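Local coordinates for protein L-lysine 6-oxidase (Marinomonas mediterranea, PDB 3WEU) that oxidises the epsilon-amino group of L-lysine with a cysteine tryptophylquinone cofactor, releasing ammonium and the hydrogen peroxide that makes it antibacterial, at residues A[93-103]-A[114-123]. Sequence-based numbering, arbitrary orientation.
Sequences KAAWYEFRELN and YSARGVPWRN. With SO4 (sulfate ion), chain C.
Tyr97 is sandwiched between two rings of 114-123. Tyr114 lies offset over one face, centroids 4.0 Å apart and planes within 7°, while the six-membered ring of Trp121 stacks on the opposite face. Trp96 closes the group: its CG stands anti to the backbone N (chi1 -156°), which swings the indole back so that NE1 donates to Tyr114 OH at 3.1 Å, and Trp121 turns an edge to the face of Trp96. Pro120 CD sits over the centre of one guanidinium face of Arg100, 3.4 Å from CZ.

Two backbone bonds set the register around Tyr97: Glu98 N to Pro120 O, 2.9 Å, and Arg122 N to Trp96 O, 2.8 Å. Arg122, extended from CG to NE, crosses the backbone of 93-103, with Tyr97 O over one guanidinium face. Arg122 NH1 donates to Lys93 O at 2.9 Å; its NE and NH2 hold separate oxygens of a sulfate, probably from the crystallisation liquor, whose O4 also takes a nearly straight bond from Phe99 N (2.8 Å). Asn123 ND2 donates to Ala94 O in the carbonyl plane, on a lone pair, while its OD1 accepts from Asp216 N. An aromatic cluster beside a single beta bridge thus folds the long connection between strand 80-91 and helix 129-134 onto itself.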
loop_
_atom_site.group_PDB
_atom_site.type_symbol
_atom_site.label_atom_id
_atom_site.label_comp_id
_atom_site.label_asym_id
_atom_site.label_seq_id
_atom_site.Cartn_x
_atom_site.Cartn_y
_atom_site.Cartn_z
ATOM N N LYS A 93 15.961 -20.551 5.515
ATOM C CA LYS A 93 15.161 -19.573 6.184
ATOM C C LYS A 93 13.675 -19.609 5.691
ATOM O O LYS A 93 12.767 -19.428 6.463
ATOM C CB LYS A 93 15.643 -18.150 5.939
ATOM C CG LYS A 93 17.044 -17.857 6.438
ATOM C CD LYS A 93 17.314 -16.358 6.252
ATOM C CE LYS A 93 18.694 -15.996 6.806
ATOM N NZ LYS A 93 18.958 -14.548 6.817
ATOM N N ALA A 94 13.477 -19.694 4.384
ATOM C CA ALA A 94 12.110 -19.646 3.834
ATOM C C ALA A 94 11.248 -20.864 4.276
ATOM O O ALA A 94 10.038 -20.810 4.226
ATOM C CB ALA A 94 12.105 -19.491 2.326
ATOM N N ALA A 95 11.897 -21.902 4.713
ATOM C CA ALA A 95 11.278 -23.128 5.160
ATOM C C ALA A 95 11.091 -23.208 6.668
ATOM O O ALA A 95 10.447 -24.139 7.143
ATOM C CB ALA A 95 12.155 -24.273 4.711
ATOM N N TRP A 96 11.623 -22.234 7.433
ATOM C CA TRP A 96 11.530 -22.293 8.865
ATOM C C TRP A 96 10.319 -21.541 9.424
ATOM O O TRP A 96 9.446 -21.006 8.703
ATOM C CB TRP A 96 12.866 -21.861 9.516
ATOM C CG TRP A 96 13.073 -22.450 10.971
ATOM C CD1 TRP A 96 13.252 -21.750 12.122
ATOM C CD2 TRP A 96 13.065 -23.828 11.340
ATOM N NE1 TRP A 96 13.391 -22.575 13.168
ATOM C CE2 TRP A 96 13.245 -23.873 12.728
ATOM C CE3 TRP A 96 12.881 -25.033 10.628
ATOM C CZ2 TRP A 96 13.280 -25.061 13.432
ATOM C CZ3 TRP A 96 12.877 -26.217 11.324
ATOM C CH2 TRP A 96 13.111 -26.231 12.716
ATOM N N TYR A 97 10.269 -21.528 10.741
ATOM C CA TYR A 97 9.259 -20.776 11.471
ATOM C C TYR A 97 9.482 -19.281 11.429
ATOM O O TYR A 97 10.606 -18.806 11.350
ATOM C CB TYR A 97 9.286 -21.186 12.939
ATOM C CG TYR A 97 8.952 -22.620 13.183
ATOM C CD1 TYR A 97 7.597 -23.019 13.254
ATOM C CD2 TYR A 97 9.910 -23.553 13.430
ATOM C CE1 TYR A 97 7.239 -24.322 13.508
ATOM C CE2 TYR A 97 9.538 -24.889 13.686
ATOM C CZ TYR A 97 8.184 -25.226 13.706
ATOM O OH TYR A 97 7.756 -26.424 13.973
ATOM N N GLU A 98 8.402 -18.539 11.543
ATOM C CA GLU A 98 8.462 -17.108 11.747
ATOM C C GLU A 98 9.231 -16.829 13.082
ATOM O O GLU A 98 9.068 -17.588 14.054
ATOM C CB GLU A 98 7.025 -16.554 11.835
ATOM C CG GLU A 98 6.317 -16.442 10.489
ATOM C CD GLU A 98 5.022 -15.617 10.547
ATOM O OE1 GLU A 98 4.572 -15.189 11.647
ATOM O OE2 GLU A 98 4.460 -15.372 9.448
ATOM N N PHE A 99 10.033 -15.761 13.121
ATOM C CA PHE A 99 10.729 -15.434 14.337
ATOM C C PHE A 99 9.791 -14.724 15.329
ATOM O O PHE A 99 9.180 -13.707 15.046
ATOM C CB PHE A 99 11.992 -14.586 14.087
ATOM C CG PHE A 99 12.820 -14.420 15.356
ATOM C CD1 PHE A 99 13.570 -15.478 15.847
ATOM C CD2 PHE A 99 12.764 -13.239 16.069
ATOM C CE1 PHE A 99 14.281 -15.363 17.010
ATOM C CE2 PHE A 99 13.469 -13.142 17.255
ATOM C CZ PHE A 99 14.232 -14.179 17.695
ATOM N N ARG A 100 9.638 -15.348 16.494
ATOM C CA ARG A 100 8.909 -14.821 17.613
ATOM C C ARG A 100 9.701 -14.800 18.909
ATOM O O ARG A 100 9.338 -15.497 19.905
ATOM C CB ARG A 100 7.658 -15.671 17.793
ATOM C CG ARG A 100 6.643 -15.325 16.709
ATOM C CD ARG A 100 5.378 -16.079 17.014
ATOM N NE ARG A 100 4.272 -15.745 16.111
ATOM C CZ ARG A 100 3.024 -16.185 16.277
ATOM N NH1 ARG A 100 2.720 -17.027 17.259
ATOM N NH2 ARG A 100 2.084 -15.786 15.425
ATOM N N GLU A 101 10.805 -14.026 18.894
ATOM C CA GLU A 101 11.628 -13.922 20.025
ATOM C C GLU A 101 12.027 -15.285 20.580
ATOM O O GLU A 101 12.592 -16.112 19.839
ATOM C CB GLU A 101 10.966 -12.980 21.031
ATOM C CG GLU A 101 10.657 -11.623 20.447
ATOM C CD GLU A 101 9.363 -11.580 19.617
ATOM O OE1 GLU A 101 8.281 -11.992 20.106
ATOM O OE2 GLU A 101 9.478 -11.160 18.462
ATOM N N LEU A 102 11.754 -15.541 21.855
ATOM C CA LEU A 102 12.277 -16.721 22.495
ATOM C C LEU A 102 11.413 -17.968 22.319
ATOM O O LEU A 102 11.811 -19.070 22.757
ATOM C CB LEU A 102 12.490 -16.478 23.953
ATOM C CG LEU A 102 13.756 -15.858 24.504
ATOM C CD1 LEU A 102 15.099 -16.078 23.860
ATOM C CD2 LEU A 102 13.705 -14.737 25.486
ATOM N N ASN A 103 10.290 -17.808 21.611
ATOM C CA ASN A 103 9.433 -18.996 21.370
ATOM C C ASN A 103 10.178 -19.920 20.474
ATOM O O ASN A 103 10.741 -19.514 19.414
ATOM C CB ASN A 103 8.118 -18.599 20.753
ATOM C CG ASN A 103 7.231 -17.814 21.742
ATOM O OD1 ASN A 103 6.696 -18.358 22.730
ATOM N ND2 ASN A 103 7.182 -16.533 21.543
ATOM N N TYR A 114 8.402 -24.812 19.573
ATOM C CA TYR A 114 7.666 -24.090 18.540
ATOM C C TYR A 114 6.208 -24.615 18.456
ATOM O O TYR A 114 5.246 -23.834 18.330
ATOM C CB TYR A 114 8.282 -24.278 17.173
ATOM C CG TYR A 114 9.578 -23.558 16.901
ATOM C CD1 TYR A 114 9.566 -22.223 16.609
ATOM C CD2 TYR A 114 10.797 -24.242 16.933
ATOM C CE1 TYR A 114 10.748 -21.547 16.343
ATOM C CE2 TYR A 114 11.998 -23.577 16.650
ATOM C CZ TYR A 114 11.963 -22.243 16.389
ATOM O OH TYR A 114 13.078 -21.483 16.053
ATOM N N SER A 115 6.046 -25.945 18.502
ATOM C CA SER A 115 4.632 -26.507 18.513
ATOM C C SER A 115 3.837 -26.097 19.709
ATOM O O SER A 115 2.734 -25.676 19.596
ATOM C CB SER A 115 4.642 -28.023 18.549
ATOM O OG SER A 115 5.121 -28.399 17.284
ATOM N N ALA A 116 4.374 -26.248 20.883
ATOM C CA ALA A 116 3.630 -25.786 22.025
ATOM C C ALA A 116 3.242 -24.335 21.975
ATOM O O ALA A 116 2.244 -23.966 22.583
ATOM C CB ALA A 116 4.368 -26.097 23.302
ATOM N N ARG A 117 4.037 -23.475 21.328
ATOM C CA ARG A 117 3.767 -22.061 21.291
ATOM C C ARG A 117 2.965 -21.651 20.093
ATOM O O ARG A 117 2.696 -20.464 19.898
ATOM C CB ARG A 117 5.102 -21.267 21.322
ATOM C CG ARG A 117 5.919 -21.448 22.587
ATOM C CD ARG A 117 5.118 -21.213 23.821
ATOM N NE ARG A 117 5.897 -20.683 24.898
ATOM C CZ ARG A 117 5.358 -20.298 26.042
ATOM N NH1 ARG A 117 4.117 -20.625 26.282
ATOM N NH2 ARG A 117 6.084 -19.700 26.975
ATOM N N GLY A 118 2.591 -22.604 19.243
ATOM C CA GLY A 118 1.802 -22.262 18.080
ATOM C C GLY A 118 2.520 -21.394 17.048
ATOM O O GLY A 118 1.892 -20.623 16.319
ATOM N N VAL A 119 3.843 -21.477 16.980
ATOM C CA VAL A 119 4.540 -20.587 16.042
ATOM C C VAL A 119 4.249 -20.983 14.585
ATOM O O VAL A 119 4.420 -22.097 14.217
ATOM C CB VAL A 119 6.060 -20.588 16.279
ATOM C CG1 VAL A 119 6.745 -19.529 15.416
ATOM C CG2 VAL A 119 6.354 -20.270 17.715
ATOM N N PRO A 120 3.858 -20.048 13.756
ATOM C CA PRO A 120 3.614 -20.454 12.381
ATOM C C PRO A 120 4.838 -20.627 11.491
ATOM O O PRO A 120 5.909 -20.003 11.720
ATOM C CB PRO A 120 2.748 -19.341 11.821
ATOM C CG PRO A 120 2.986 -18.175 12.653
ATOM C CD PRO A 120 3.517 -18.645 14.002
ATOM N N TRP A 121 4.669 -21.423 10.444
ATOM C CA TRP A 121 5.715 -21.634 9.473
ATOM C C TRP A 121 5.735 -20.442 8.604
ATOM O O TRP A 121 4.670 -19.893 8.320
ATOM C CB TRP A 121 5.387 -22.847 8.584
ATOM C CG TRP A 121 5.513 -24.126 9.247
ATOM C CD1 TRP A 121 4.485 -24.933 9.639
ATOM C CD2 TRP A 121 6.728 -24.773 9.693
ATOM N NE1 TRP A 121 4.986 -26.061 10.269
ATOM C CE2 TRP A 121 6.361 -26.002 10.279
ATOM C CE3 TRP A 121 8.084 -24.459 9.606
ATOM C CZ2 TRP A 121 7.311 -26.903 10.829
ATOM C CZ3 TRP A 121 9.036 -25.375 10.132
ATOM C CH2 TRP A 121 8.644 -26.591 10.697
ATOM N N ARG A 122 6.922 -20.003 8.141
ATOM C CA ARG A 122 6.987 -19.094 7.023
ATOM C C ARG A 122 6.384 -19.764 5.760
ATOM O O ARG A 122 6.429 -20.964 5.662
ATOM C CB ARG A 122 8.419 -18.668 6.749
ATOM C CG ARG A 122 8.950 -17.718 7.818
ATOM C CD ARG A 122 10.498 -17.718 7.762
ATOM N NE ARG A 122 11.049 -16.708 8.675
ATOM C CZ ARG A 122 12.278 -16.753 9.177
ATOM N NH1 ARG A 122 13.163 -17.681 8.748
ATOM N NH2 ARG A 122 12.656 -15.774 10.013
ATOM N N ASN A 123 5.823 -18.976 4.851
ATOM C CA ASN A 123 5.217 -19.518 3.596
ATOM C C ASN A 123 4.238 -20.655 3.960
ATOM O O ASN A 123 4.343 -21.814 3.501
ATOM C CB ASN A 123 6.294 -20.004 2.686
ATOM C CG ASN A 123 7.185 -18.830 2.232
ATOM O OD1 ASN A 123 6.745 -17.946 1.536
ATOM N ND2 ASN A 123 8.449 -18.837 2.675
HETATM S S SO4 C . 9.303 -13.684 9.969
HETATM O O1 SO4 C . 7.927 -13.771 10.583
HETATM O O2 SO4 C . 9.176 -14.479 8.676
HETATM O O3 SO4 C . 9.624 -12.256 9.605
HETATM O O4 SO4 C . 10.432 -14.154 10.888
HETATM O O HOH W 1 5.506 -27.028 15.034
HETATM O O HOH W 2 3.614 -17.583 7.972
HETATM O O HOH W 3 4.211 -18.036 19.578
HETATM O O HOH W 4 0.799 -18.572 19.075
HETATM O O HOH W 5 7.843 -17.942 25.121
#